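Local coordinates for protein tripeptidase (Staphylococcus aureus subsp. aureus, PDB 3RZA) that probably cleaves the N-terminal residue from tripeptides, using a two-metal centre of the kind found in M20 peptidases, at residues S97-V102 against I158-E163; N28-L33 against D130-A135; T45-L50 against N75-T80; D37-N42 against T101-I106; K170-E175 against S346-F351. All blocks are in the same frame, centred on the assembly; numbering follows the deposited sequence.

Contact 1: S97-V102 against I158-E163. With ZN (zinc ion), chain C; CA (calcium ion), chain D.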
# COMPACT_ATOMS: atom_id res chain seq x y z
N SER A 97 16.29 -12.36 -31.04
CA SER A 97 15.25 -11.44 -30.66
C SER A 97 14.22 -12.20 -29.86
O SER A 97 14.27 -13.41 -29.82
CB SER A 97 14.62 -10.80 -31.90
OG SER A 97 15.37 -9.66 -32.30
N HIS A 98 13.35 -11.48 -29.18
CA HIS A 98 12.28 -12.11 -28.38
C HIS A 98 10.90 -11.83 -29.01
O HIS A 98 10.65 -10.73 -29.51
CB HIS A 98 12.33 -11.68 -26.91
CG HIS A 98 12.08 -10.23 -26.67
ND1 HIS A 98 10.84 -9.72 -26.37
CD2 HIS A 98 12.95 -9.20 -26.53
CE1 HIS A 98 10.94 -8.43 -26.13
NE2 HIS A 98 12.21 -8.09 -26.20
N MSE A 99 10.04 -12.85 -28.99
CA MSE A 99 8.73 -12.79 -29.66
C MSE A 99 7.62 -12.19 -28.80
O MSE A 99 6.53 -11.88 -29.32
CB MSE A 99 8.35 -14.18 -30.17
CG MSE A 99 7.85 -15.14 -29.14
SE MSE A 99 7.61 -16.86 -29.89
CE MSE A 99 9.48 -17.42 -29.91
N ASP A 100 7.86 -12.06 -27.48
CA ASP A 100 6.88 -11.48 -26.56
C ASP A 100 7.01 -9.94 -26.43
O ASP A 100 8.06 -9.37 -26.68
CB ASP A 100 6.92 -12.12 -25.16
CG ASP A 100 8.26 -11.89 -24.42
OD1 ASP A 100 9.32 -12.03 -25.05
OD2 ASP A 100 8.24 -11.60 -23.20
N THR A 101 5.90 -9.31 -26.03
CA THR A 101 5.84 -7.88 -25.72
C THR A 101 5.31 -7.69 -24.30
O THR A 101 4.72 -8.61 -23.72
CB THR A 101 4.89 -7.17 -26.66
OG1 THR A 101 3.55 -7.51 -26.31
CG2 THR A 101 5.15 -7.56 -28.08
N VAL A 102 5.48 -6.48 -23.75
CA VAL A 102 4.80 -6.12 -22.48
C VAL A 102 3.30 -5.94 -22.72
O VAL A 102 2.81 -6.03 -23.86
CB VAL A 102 5.38 -4.84 -21.82
CG1 VAL A 102 6.91 -4.99 -21.60
CG2 VAL A 102 5.03 -3.60 -22.63
N ILE A 158 14.91 -17.37 -31.18
CA ILE A 158 13.70 -16.58 -30.91
C ILE A 158 13.15 -17.00 -29.55
O ILE A 158 12.70 -18.15 -29.38
CB ILE A 158 12.60 -16.75 -32.01
CG1 ILE A 158 13.20 -16.84 -33.42
CG2 ILE A 158 11.60 -15.62 -31.92
CD1 ILE A 158 14.14 -15.72 -33.81
N THR A 159 13.23 -16.08 -28.58
CA THR A 159 12.89 -16.41 -27.20
C THR A 159 11.49 -15.98 -26.83
O THR A 159 10.90 -15.09 -27.46
CB THR A 159 13.84 -15.75 -26.20
OG1 THR A 159 13.71 -14.34 -26.29
CG2 THR A 159 15.23 -16.14 -26.48
N VAL A 160 11.03 -16.57 -25.76
CA VAL A 160 9.73 -16.27 -25.14
C VAL A 160 10.04 -15.68 -23.78
O VAL A 160 11.18 -15.78 -23.30
CB VAL A 160 8.87 -17.51 -25.00
CG1 VAL A 160 8.30 -17.93 -26.39
CG2 VAL A 160 9.66 -18.66 -24.34
N GLY A 161 9.07 -14.98 -23.19
CA GLY A 161 9.19 -14.50 -21.84
C GLY A 161 10.33 -13.55 -21.51
O GLY A 161 10.66 -13.43 -20.34
N GLU A 162 10.93 -12.88 -22.50
CA GLU A 162 11.98 -11.91 -22.21
C GLU A 162 11.49 -10.81 -21.28
O GLU A 162 12.21 -10.41 -20.37
CB GLU A 162 12.58 -11.33 -23.49
CG GLU A 162 13.92 -10.54 -23.29
CD GLU A 162 13.77 -9.02 -22.97
OE1 GLU A 162 12.65 -8.44 -22.96
OE2 GLU A 162 14.82 -8.40 -22.74
N GLU A 163 10.25 -10.38 -21.49
CA GLU A 163 9.61 -9.33 -20.70
C GLU A 163 9.08 -9.77 -19.34
O GLU A 163 8.61 -8.94 -18.61
CB GLU A 163 8.45 -8.70 -21.49
CG GLU A 163 8.81 -8.17 -22.85
CD GLU A 163 9.59 -6.91 -22.81
OE1 GLU A 163 10.17 -6.51 -21.77
OE2 GLU A 163 9.63 -6.25 -23.87
ZN ZN C . 13.13 -6.19 -25.89
CA CA D . 10.98 -4.55 -23.52
O HOH W 1 7.64 -4.89 -25.34
O HOH W 2 13.36 -5.41 -23.97
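H98 and E162 lie face to face beside the metals. The H98 CB atom rests 3.1 Å from T159 OG1, whose hydroxyl is hydrogen-bonded to D344. CG meets E162 CB, which sits over the ring in a CH-pi contact, and CD2 lies 3.6 Å from E162 CG. ND1 turns back to its own segment, giving weak bonds to D100 O and D100 OD1. CE1 approaches E163 OE2 at 3.4 Å, the carboxylate standing almost upright (87°) to the ring. NE2, at the tip, binds zinc at 2.1 Å, while the E162 carboxylate stacks 12° from parallel, its OE1 above the rim. A water shared by zinc and calcium donates to E162 OE1, consistent with the general-base glutamate of M20 peptidases. E163 holds calcium through both oxygens; D129 bridges the metals, and D186 and H366 complete the sites. D100 OD2, also bonded by T40 OG1, takes E163 N on its syn side (2.9 Å), and OD1 a weak bond from E162 N. Behind this cluster, strands 93-98 and 154-159 run parallel, M99 N bonding T159 O. Helices 128-147 and 46-56 cover the face carrying S97 and I158, and helix 344-348 approaches the H98 face.

Contact 2: N28-L33 against D130-A135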
# COMPACT_ATOMS: atom_id res chain seq x y z
N ASN A 28 6.07 -4.11 -44.29
CA ASN A 28 4.91 -5.02 -44.26
C ASN A 28 5.09 -6.18 -43.27
O ASN A 28 4.17 -6.50 -42.54
CB ASN A 28 4.58 -5.56 -45.66
CG ASN A 28 4.12 -4.47 -46.63
OD1 ASN A 28 3.69 -3.39 -46.23
ND2 ASN A 28 4.21 -4.75 -47.91
N THR A 29 6.30 -6.75 -43.22
CA THR A 29 6.63 -7.81 -42.25
C THR A 29 6.53 -7.33 -40.81
O THR A 29 5.95 -8.00 -39.97
CB THR A 29 8.03 -8.39 -42.51
OG1 THR A 29 8.03 -8.97 -43.81
CG2 THR A 29 8.42 -9.46 -41.47
N PHE A 30 7.05 -6.13 -40.55
CA PHE A 30 6.93 -5.52 -39.23
C PHE A 30 5.47 -5.32 -38.83
O PHE A 30 5.08 -5.65 -37.72
CB PHE A 30 7.67 -4.17 -39.20
CG PHE A 30 7.54 -3.44 -37.91
CD1 PHE A 30 8.12 -3.96 -36.77
CD2 PHE A 30 6.80 -2.28 -37.80
CE1 PHE A 30 8.01 -3.36 -35.58
CE2 PHE A 30 6.68 -1.62 -36.55
CZ PHE A 30 7.30 -2.16 -35.45
N LEU A 31 4.66 -4.77 -39.76
CA LEU A 31 3.24 -4.50 -39.49
C LEU A 31 2.47 -5.81 -39.24
O LEU A 31 1.66 -5.89 -38.31
CB LEU A 31 2.60 -3.67 -40.63
CG LEU A 31 3.14 -2.23 -40.83
CD1 LEU A 31 2.66 -1.63 -42.14
CD2 LEU A 31 2.82 -1.31 -39.67
N GLU A 32 2.79 -6.85 -40.01
CA GLU A 32 2.20 -8.17 -39.81
C GLU A 32 2.44 -8.71 -38.39
O GLU A 32 1.50 -9.18 -37.72
CB GLU A 32 2.77 -9.16 -40.85
CG GLU A 32 2.01 -10.50 -40.92
CD GLU A 32 2.66 -11.53 -41.82
OE1 GLU A 32 3.60 -11.19 -42.60
OE2 GLU A 32 2.22 -12.71 -41.74
N LEU A 33 3.69 -8.61 -37.92
CA LEU A 33 4.08 -9.17 -36.64
C LEU A 33 3.48 -8.44 -35.44
O LEU A 33 3.05 -9.11 -34.50
CB LEU A 33 5.60 -9.24 -36.48
CG LEU A 33 6.37 -10.20 -37.38
CD1 LEU A 33 7.85 -9.99 -37.14
CD2 LEU A 33 5.99 -11.66 -37.14
N ASP A 130 9.88 -6.33 -29.39
CA ASP A 130 11.13 -6.51 -30.16
C ASP A 130 10.87 -7.03 -31.59
O ASP A 130 11.77 -7.59 -32.23
CB ASP A 130 12.07 -7.43 -29.38
CG ASP A 130 13.52 -7.39 -29.88
OD1 ASP A 130 13.93 -6.33 -30.42
OD2 ASP A 130 14.23 -8.44 -29.79
N LYS A 131 9.69 -6.75 -32.12
CA LYS A 131 9.30 -7.25 -33.42
C LYS A 131 10.02 -6.53 -34.60
O LYS A 131 10.06 -7.05 -35.69
CB LYS A 131 7.76 -7.24 -33.56
CG LYS A 131 7.09 -8.18 -32.53
CD LYS A 131 5.60 -8.04 -32.41
CE LYS A 131 5.02 -9.28 -31.73
NZ LYS A 131 3.56 -9.18 -31.39
N ALA A 132 10.61 -5.34 -34.33
CA ALA A 132 11.57 -4.70 -35.26
C ALA A 132 12.76 -5.61 -35.49
O ALA A 132 13.17 -5.81 -36.64
CB ALA A 132 12.04 -3.34 -34.70
N GLY A 133 13.27 -6.18 -34.41
CA GLY A 133 14.32 -7.18 -34.49
C GLY A 133 13.95 -8.41 -35.29
O GLY A 133 14.71 -8.85 -36.15
N LEU A 134 12.76 -8.95 -35.04
CA LEU A 134 12.26 -10.10 -35.79
C LEU A 134 12.07 -9.79 -37.27
O LEU A 134 12.40 -10.62 -38.11
CB LEU A 134 10.94 -10.62 -35.20
CG LEU A 134 11.03 -11.24 -33.80
CD1 LEU A 134 9.64 -11.57 -33.29
CD2 LEU A 134 11.89 -12.47 -33.79
N ALA A 135 11.53 -8.61 -37.56
CA ALA A 135 11.27 -8.20 -38.93
C ALA A 135 12.58 -8.07 -39.70
O ALA A 135 12.73 -8.64 -40.80
CB ALA A 135 10.48 -6.88 -38.94
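F30 and L33 carry the apolar part of the contact, meeting A132, L134 and A135 on the facing helix. L33 CD1 reaches 3.7 Å from L134 CB, the two leucine side chains running at about a right angle. Nearer the start of helix 23-34, F30 CB and A135 CB touch at 3.9 Å, the small methyl letting the backbones come close at this point. T29 adds its methyl, CG2, against A135 CA at 4.0 Å.

The aromatic contact is made by an edge. With CG anti to the backbone N (chi1 177°), the F30 ring extends along the other helix and meets the K131-A132 peptide in its own plane, CE1 lying 3.5 Å from A132 N. The same edge atom touches the A132 methyl at 4.1 Å, and beyond it the ring packs on I118 and A128.

This is a helix pair of the α/β metal-binding domain: the axes pass 8.8 Å apart, with the N-to-C directions 134° from parallel. Helix 128-147 starts at the metal centre, since D129, just before its segment 130-135, binds both metals.

The polar contact belongs to K131. Its chain is extended beyond CG and runs past L33, CD and CE lying against the carbonyl, so that NZ donates to L33 O at 3.2 Å from a position tilted out of the carbonyl plane. NZ also bonds I36 O and S38 OG, so three oxygens grip the buried ammonium, L33 O in the last turn of helix 23-34 and the others in the following loop; at L33 O the helix dipole would probably favour the charge.

Contact 3: T45-L50 against N75-T80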
# COMPACT_ATOMS: atom_id res chain seq x y z
N THR A 45 0.28 -18.25 -29.84
CA THR A 45 -0.23 -17.93 -31.18
C THR A 45 0.87 -17.47 -32.14
O THR A 45 0.93 -17.94 -33.28
CB THR A 45 -1.33 -16.88 -31.11
OG1 THR A 45 -2.44 -17.42 -30.40
CG2 THR A 45 -1.81 -16.52 -32.50
N ILE A 46 1.71 -16.54 -31.70
CA ILE A 46 2.77 -16.02 -32.58
C ILE A 46 3.88 -17.06 -32.87
O ILE A 46 4.45 -17.08 -33.98
CB ILE A 46 3.37 -14.69 -32.03
CG1 ILE A 46 4.11 -13.96 -33.15
CG2 ILE A 46 4.30 -14.96 -30.82
CD1 ILE A 46 4.59 -12.60 -32.75
N GLN A 47 4.13 -17.97 -31.92
CA GLN A 47 5.26 -18.88 -32.03
C GLN A 47 5.23 -19.80 -33.24
O GLN A 47 6.21 -19.80 -33.99
CB GLN A 47 5.51 -19.67 -30.73
CG GLN A 47 6.88 -20.39 -30.68
CD GLN A 47 6.78 -21.89 -30.93
OE1 GLN A 47 5.95 -22.35 -31.72
NE2 GLN A 47 7.66 -22.65 -30.27
N PRO A 48 4.12 -20.58 -33.46
CA PRO A 48 4.04 -21.38 -34.71
C PRO A 48 3.97 -20.56 -36.01
O PRO A 48 4.37 -21.08 -37.05
CB PRO A 48 2.73 -22.20 -34.53
CG PRO A 48 2.32 -22.03 -33.14
CD PRO A 48 2.91 -20.76 -32.63
N ILE A 49 3.46 -19.33 -35.97
CA ILE A 49 3.49 -18.43 -37.15
C ILE A 49 4.94 -18.04 -37.52
O ILE A 49 5.33 -18.13 -38.69
CB ILE A 49 2.63 -17.16 -36.94
CG1 ILE A 49 1.12 -17.53 -36.85
CG2 ILE A 49 2.86 -16.19 -38.06
CD1 ILE A 49 0.19 -16.37 -36.38
N LEU A 50 5.74 -17.68 -36.53
CA LEU A 50 7.16 -17.41 -36.73
C LEU A 50 7.94 -18.63 -37.20
O LEU A 50 8.75 -18.51 -38.12
CB LEU A 50 7.82 -16.84 -35.47
CG LEU A 50 7.51 -15.40 -35.12
CD1 LEU A 50 7.98 -15.12 -33.72
CD2 LEU A 50 8.17 -14.44 -36.08
N ASN A 75 7.49 -22.69 -26.59
CA ASN A 75 8.92 -23.03 -26.60
C ASN A 75 9.70 -21.95 -27.31
O ASN A 75 9.17 -21.29 -28.22
CB ASN A 75 9.16 -24.37 -27.33
CG ASN A 75 8.39 -25.52 -26.71
OD1 ASN A 75 8.33 -25.64 -25.49
ND2 ASN A 75 7.82 -26.37 -27.56
N ASN A 76 10.98 -21.82 -26.96
CA ASN A 76 11.91 -21.01 -27.76
C ASN A 76 12.16 -21.73 -29.08
O ASN A 76 12.01 -22.94 -29.15
CB ASN A 76 13.26 -20.82 -27.06
CG ASN A 76 13.14 -20.23 -25.67
OD1 ASN A 76 12.66 -19.12 -25.49
ND2 ASN A 76 13.62 -20.97 -24.67
N LEU A 77 12.52 -20.97 -30.12
CA LEU A 77 12.88 -21.52 -31.45
C LEU A 77 14.36 -21.25 -31.68
O LEU A 77 14.82 -20.14 -31.44
CB LEU A 77 12.07 -20.83 -32.54
CG LEU A 77 10.55 -20.91 -32.46
CD1 LEU A 77 9.89 -19.98 -33.46
CD2 LEU A 77 10.10 -22.35 -32.68
N VAL A 78 15.11 -22.28 -32.08
CA VAL A 78 16.49 -22.15 -32.54
C VAL A 78 16.52 -22.60 -34.02
O VAL A 78 16.30 -23.77 -34.31
CB VAL A 78 17.46 -23.02 -31.68
CG1 VAL A 78 18.91 -22.90 -32.19
CG2 VAL A 78 17.36 -22.62 -30.19
N CYS A 79 16.74 -21.64 -34.92
CA CYS A 79 16.63 -21.85 -36.38
C CYS A 79 18.00 -21.70 -36.99
O CYS A 79 18.61 -20.65 -36.87
CB CYS A 79 15.66 -20.84 -37.00
SG CYS A 79 14.23 -20.48 -35.99
N THR A 80 18.48 -22.76 -37.65
CA THR A 80 19.86 -22.83 -38.10
C THR A 80 19.90 -22.82 -39.63
O THR A 80 19.12 -23.53 -40.30
CB THR A 80 20.56 -24.10 -37.57
OG1 THR A 80 20.57 -24.07 -36.14
CG2 THR A 80 22.00 -24.18 -38.09
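Q47 reaches from the first turn of helix 46-56 to the chain leading into strand 77-81. Its CG is anti to the backbone N, and the chain then bends sharply at chi2 (-103°), which carries the amide over the side chain of L77 and up to N75. The CG atom itself passes 3.5 Å from N75 O. At the end of the chain, NE2 donates to that oxygen at 2.9 Å, nearly straight at the hydrogen (166°) and with the acceptor close to the amide plane of Q47. At the acceptor, the nitrogen lies 39° out of the N75 carbonyl plane. NE2 has a second partner in E63 OE1, which also takes N75 ND2, so one carboxylate oxygen joins the two amides and fixes how the Q47 amide is turned.

The same NE2 touches L77 CD2 at 3.4 Å. The other methyl of this leucine lies under the helix backbone, CD1 being 3.7 Å from Q47 O. One turn further on, L50 makes a lighter apolar contact, its CB lying 4.3 Å from L77 CD1. Beyond CB, the L50 side chain leads away to I158, L33 and L134, in the layer between helices and sheet.

N75 has a further link: its OD1 takes the backbone N of A67, one of the residues that bind a calcium ion separate from the two-metal centre. Strand 77-81 lies between edge strand 60-63 and strand 154-159; helix 46-56 packs on one face of this mixed sheet, with L77 and I158 beneath it, as in α/β domains.

Contact 4: D37-N42 against T101-I106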
# COMPACT_ATOMS: atom_id res chain seq x y z
N ASP A 37 -1.01 -10.72 -31.43
CA ASP A 37 -0.88 -10.53 -29.99
C ASP A 37 0.16 -11.53 -29.47
O ASP A 37 0.07 -12.72 -29.79
CB ASP A 37 -2.20 -10.81 -29.25
CG ASP A 37 -3.33 -9.85 -29.63
OD1 ASP A 37 -3.10 -8.88 -30.37
OD2 ASP A 37 -4.47 -10.09 -29.20
N SER A 38 1.16 -11.04 -28.74
CA SER A 38 2.13 -11.89 -28.04
C SER A 38 2.54 -11.26 -26.70
O SER A 38 3.73 -11.11 -26.40
CB SER A 38 3.35 -12.15 -28.92
OG SER A 38 4.00 -10.94 -29.24
N GLU A 39 1.55 -10.94 -25.86
CA GLU A 39 1.83 -10.43 -24.51
C GLU A 39 2.60 -11.50 -23.78
O GLU A 39 2.33 -12.68 -23.99
CB GLU A 39 0.55 -10.09 -23.75
CG GLU A 39 -0.20 -8.85 -24.26
CD GLU A 39 -1.40 -8.45 -23.38
OE1 GLU A 39 -2.05 -9.34 -22.80
OE2 GLU A 39 -1.70 -7.24 -23.31
N THR A 40 3.57 -11.10 -22.96
CA THR A 40 4.50 -12.05 -22.31
C THR A 40 3.73 -13.11 -21.52
O THR A 40 2.72 -12.80 -20.88
CB THR A 40 5.56 -11.29 -21.43
OG1 THR A 40 6.67 -12.16 -21.11
CG2 THR A 40 4.95 -10.71 -20.15
N GLY A 41 4.16 -14.35 -21.66
CA GLY A 41 3.42 -15.50 -21.18
C GLY A 41 2.35 -16.10 -22.09
O GLY A 41 1.94 -17.24 -21.85
N ASN A 42 1.92 -15.37 -23.12
CA ASN A 42 0.90 -15.82 -24.07
C ASN A 42 1.44 -15.82 -25.50
O ASN A 42 0.81 -15.29 -26.43
CB ASN A 42 -0.36 -14.96 -23.97
CG ASN A 42 -1.07 -15.10 -22.63
OD1 ASN A 42 -0.93 -16.11 -21.93
ND2 ASN A 42 -1.86 -14.10 -22.27
N THR A 101 5.90 -9.31 -26.03
CA THR A 101 5.84 -7.88 -25.72
C THR A 101 5.31 -7.69 -24.30
O THR A 101 4.72 -8.61 -23.72
CB THR A 101 4.89 -7.17 -26.66
OG1 THR A 101 3.55 -7.51 -26.31
CG2 THR A 101 5.15 -7.56 -28.08
N VAL A 102 5.48 -6.48 -23.75
CA VAL A 102 4.80 -6.12 -22.48
C VAL A 102 3.30 -5.94 -22.72
O VAL A 102 2.81 -6.03 -23.86
CB VAL A 102 5.38 -4.84 -21.82
CG1 VAL A 102 6.91 -4.99 -21.60
CG2 VAL A 102 5.03 -3.60 -22.63
N VAL A 103 2.57 -5.77 -21.61
CA VAL A 103 1.16 -5.37 -21.59
C VAL A 103 1.08 -3.82 -21.64
O VAL A 103 1.99 -3.17 -21.15
CB VAL A 103 0.48 -5.93 -20.27
CG1 VAL A 103 -0.93 -5.42 -20.08
CG2 VAL A 103 0.50 -7.47 -20.27
N PRO A 104 0.01 -3.22 -22.25
CA PRO A 104 -1.11 -3.79 -23.02
C PRO A 104 -0.75 -3.88 -24.48
O PRO A 104 -0.36 -2.88 -25.06
CB PRO A 104 -2.24 -2.78 -22.81
CG PRO A 104 -1.55 -1.47 -22.57
CD PRO A 104 -0.18 -1.77 -22.02
N ALA A 105 -0.89 -5.08 -25.05
CA ALA A 105 -0.60 -5.31 -26.48
C ALA A 105 -1.54 -6.36 -27.08
O ALA A 105 -1.10 -7.28 -27.80
CB ALA A 105 0.83 -5.72 -26.64
N ILE A 106 -2.84 -6.21 -26.77
CA ILE A 106 -3.90 -6.95 -27.41
C ILE A 106 -4.53 -6.02 -28.42
O ILE A 106 -4.87 -4.87 -28.08
CB ILE A 106 -4.96 -7.48 -26.39
CG1 ILE A 106 -4.36 -8.63 -25.54
CG2 ILE A 106 -6.26 -7.97 -27.14
CD1 ILE A 106 -4.96 -8.76 -24.10
O HOH W 3 1.64 -8.09 -28.47
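E39 and T101 form an isolated backbone bridge, with T101 N donating to S38 O and T40 N to T101 O, each at 2.8 Å. The E39 side chain then spans to the far end of the other loop, extended beyond CG, where OE2 takes A105 N on its anti lone pair at 2.9 Å and 175°. That oxygen also lies 3.8 Å from V103 CG2, and OE1 rests on I106 CD1, so the carboxylate is wedged between two aliphatic side chains. D37 crosses I106 at about a right angle, its OD2 touching CG2 at 3.5 Å, while OD1 bonds N107 N.

Two loops are thus joined beside the two-metal centre: a type II turn from E39 to N42, with G41 at positive phi, faces a loop containing a cis peptide before P104. V102 in that loop packs on E163 and H366, both calcium ligands. S38, just before the turn, and T40 within it are bonded to residues beside the metal ligands H98 and E163: S38 OG to M99 O, T40 OG1 to S164 OG.

A water links the two loops, accepting from S38 N at 3.0 Å and donating to T101 OG1 and A105 O.

Contact 5: K170-E175 against S346-F351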
# COMPACT_ATOMS: atom_id res chain seq x y z
N LYS A 170 16.49 -18.18 -19.91
CA LYS A 170 16.86 -19.02 -18.74
C LYS A 170 16.46 -20.48 -18.86
O LYS A 170 17.06 -21.34 -18.21
CB LYS A 170 16.24 -18.46 -17.45
CG LYS A 170 16.92 -17.22 -16.94
CD LYS A 170 16.14 -16.53 -15.83
CE LYS A 170 16.91 -15.31 -15.32
NZ LYS A 170 16.07 -14.43 -14.51
N GLU A 171 15.41 -20.76 -19.63
CA GLU A 171 14.95 -22.14 -19.93
C GLU A 171 15.53 -22.70 -21.22
O GLU A 171 15.29 -23.86 -21.55
CB GLU A 171 13.42 -22.17 -19.99
CG GLU A 171 12.74 -21.85 -18.65
CD GLU A 171 12.90 -22.97 -17.62
OE1 GLU A 171 12.50 -24.11 -17.93
OE2 GLU A 171 13.40 -22.70 -16.51
N LEU A 172 16.31 -21.89 -21.95
CA LEU A 172 16.91 -22.28 -23.22
C LEU A 172 17.82 -23.53 -23.08
O LEU A 172 18.68 -23.59 -22.19
CB LEU A 172 17.70 -21.11 -23.81
CG LEU A 172 18.02 -21.04 -25.29
CD1 LEU A 172 16.75 -21.05 -26.15
CD2 LEU A 172 18.80 -19.76 -25.52
N ASN A 173 17.55 -24.54 -23.90
CA ASN A 173 18.47 -25.67 -24.04
C ASN A 173 19.73 -25.20 -24.78
O ASN A 173 19.72 -25.07 -25.99
CB ASN A 173 17.78 -26.81 -24.79
CG ASN A 173 18.62 -28.07 -24.84
OD1 ASN A 173 19.77 -28.13 -24.35
ND2 ASN A 173 18.04 -29.11 -25.42
N SER A 174 20.81 -24.99 -24.03
CA SER A 174 22.07 -24.48 -24.60
C SER A 174 22.77 -25.45 -25.54
O SER A 174 23.63 -25.04 -26.29
CB SER A 174 23.03 -24.08 -23.47
OG SER A 174 23.53 -25.20 -22.77
N GLU A 175 22.43 -26.74 -25.49
CA GLU A 175 22.98 -27.71 -26.44
C GLU A 175 22.43 -27.59 -27.87
O GLU A 175 23.03 -28.12 -28.80
CB GLU A 175 22.83 -29.13 -25.89
CG GLU A 175 23.79 -29.36 -24.72
CD GLU A 175 23.48 -30.58 -23.92
OE1 GLU A 175 23.47 -31.70 -24.51
OE2 GLU A 175 23.26 -30.44 -22.69
N SER A 346 22.35 -11.08 -21.80
CA SER A 346 22.87 -11.24 -20.43
C SER A 346 22.91 -12.71 -20.02
O SER A 346 23.82 -13.12 -19.31
CB SER A 346 22.03 -10.47 -19.40
OG SER A 346 21.89 -9.08 -19.72
N ILE A 347 21.91 -13.49 -20.46
CA ILE A 347 21.86 -14.92 -20.17
C ILE A 347 22.77 -15.70 -21.10
O ILE A 347 23.48 -16.61 -20.65
CB ILE A 347 20.43 -15.47 -20.24
CG1 ILE A 347 19.50 -14.73 -19.27
CG2 ILE A 347 20.42 -16.98 -19.93
CD1 ILE A 347 20.02 -14.64 -17.78
N ILE A 348 22.76 -15.36 -22.39
CA ILE A 348 23.48 -16.14 -23.40
C ILE A 348 24.99 -16.05 -23.18
O ILE A 348 25.68 -17.06 -23.32
CB ILE A 348 23.13 -15.68 -24.87
CG1 ILE A 348 21.63 -15.87 -25.17
CG2 ILE A 348 24.05 -16.41 -25.92
CD1 ILE A 348 21.27 -17.09 -25.91
N ASN A 349 25.49 -14.87 -22.80
CA ASN A 349 26.88 -14.71 -22.32
C ASN A 349 27.31 -15.72 -21.25
O ASN A 349 28.44 -16.19 -21.30
CB ASN A 349 27.18 -13.26 -21.83
CG ASN A 349 27.60 -12.31 -22.96
OD1 ASN A 349 28.60 -12.54 -23.63
ND2 ASN A 349 26.83 -11.24 -23.18
N THR A 350 26.40 -16.10 -20.34
CA THR A 350 26.71 -17.14 -19.31
C THR A 350 26.93 -18.57 -19.87
O THR A 350 27.50 -19.41 -19.19
CB THR A 350 25.65 -17.24 -18.15
OG1 THR A 350 24.50 -17.98 -18.59
CG2 THR A 350 25.24 -15.84 -17.65
N PHE A 351 26.48 -18.82 -21.10
CA PHE A 351 26.83 -20.05 -21.84
C PHE A 351 28.24 -20.01 -22.48
O PHE A 351 28.62 -20.98 -23.11
CB PHE A 351 25.79 -20.34 -22.97
CG PHE A 351 24.33 -20.28 -22.55
CD1 PHE A 351 23.92 -20.58 -21.24
CD2 PHE A 351 23.35 -19.98 -23.50
CE1 PHE A 351 22.54 -20.52 -20.89
CE2 PHE A 351 21.98 -19.93 -23.16
CZ PHE A 351 21.58 -20.19 -21.86
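L172 and S174 enclose the ring of F351 from two directions. The CB of S174 stands over the ring centre in a CH-pi contact, 4.0 Å from the centroid and only 8° off the normal. L172 comes in at the edge instead, in the ring plane, with CD2 4.0 Å from F351 CE2. The same methyl touches I348 CD1 at 3.7 Å, so a single leucine branch fills the corner between the isoleucine and the phenylalanine. At the other end, K170 lays its aliphatic chain at about a right angle to I347, its CE 4.0 Å from I347 CD1.

What holds these groups comes next. The opposite face of F351 is closed from within its own segment by I347 O, 3.9 Å above the ring centre. That oxygen also receives the hydroxyl of T350, OG1 lying 2.7 Å away in the carbonyl plane. On the other side, N173 OD1 takes E175 N in an Asx turn at the start of the 3-10 turn that carries S174. For L172, chi1 of -159° carries the branch toward the helix, and chi2 of 59° turns CD2 to it. K170 leaves the contact at its tip, where NZ bonds S307 O and G165 O.

Further out, segments 170-175 and 346-351 meet beside strand 299-312, where I347 and T350 pack on P309, and next to the loop residues D64 and N76, which L172 touches and which adjoin strands 60-63 and 77-81.

Contacts 1, 2 and 3 are buried, whereas contacts 4 and 5 lie partly at the surface. Contact 1 is central: D130 from contact 2 bonds the backbone of H98, strand 77-81 of contact 3 pairs with strand 154-159, and contact 4 shares T101 and V102. Contacts 2 and 3 meet through L33, L50 and L134; contact 2 packs two helices mainly through apolar side chains, whereas contact 3 sets a helix on a strand, chiefly through a glutamine; each has one side-chain-to-carbonyl bond. Contact 4, between loops, relies on backbone and carboxylate bonds and a water; contact 1 adds metal ligation. Contact 5 stands apart, purely apolar across its segments, touching only contact 3 through N76 and L172.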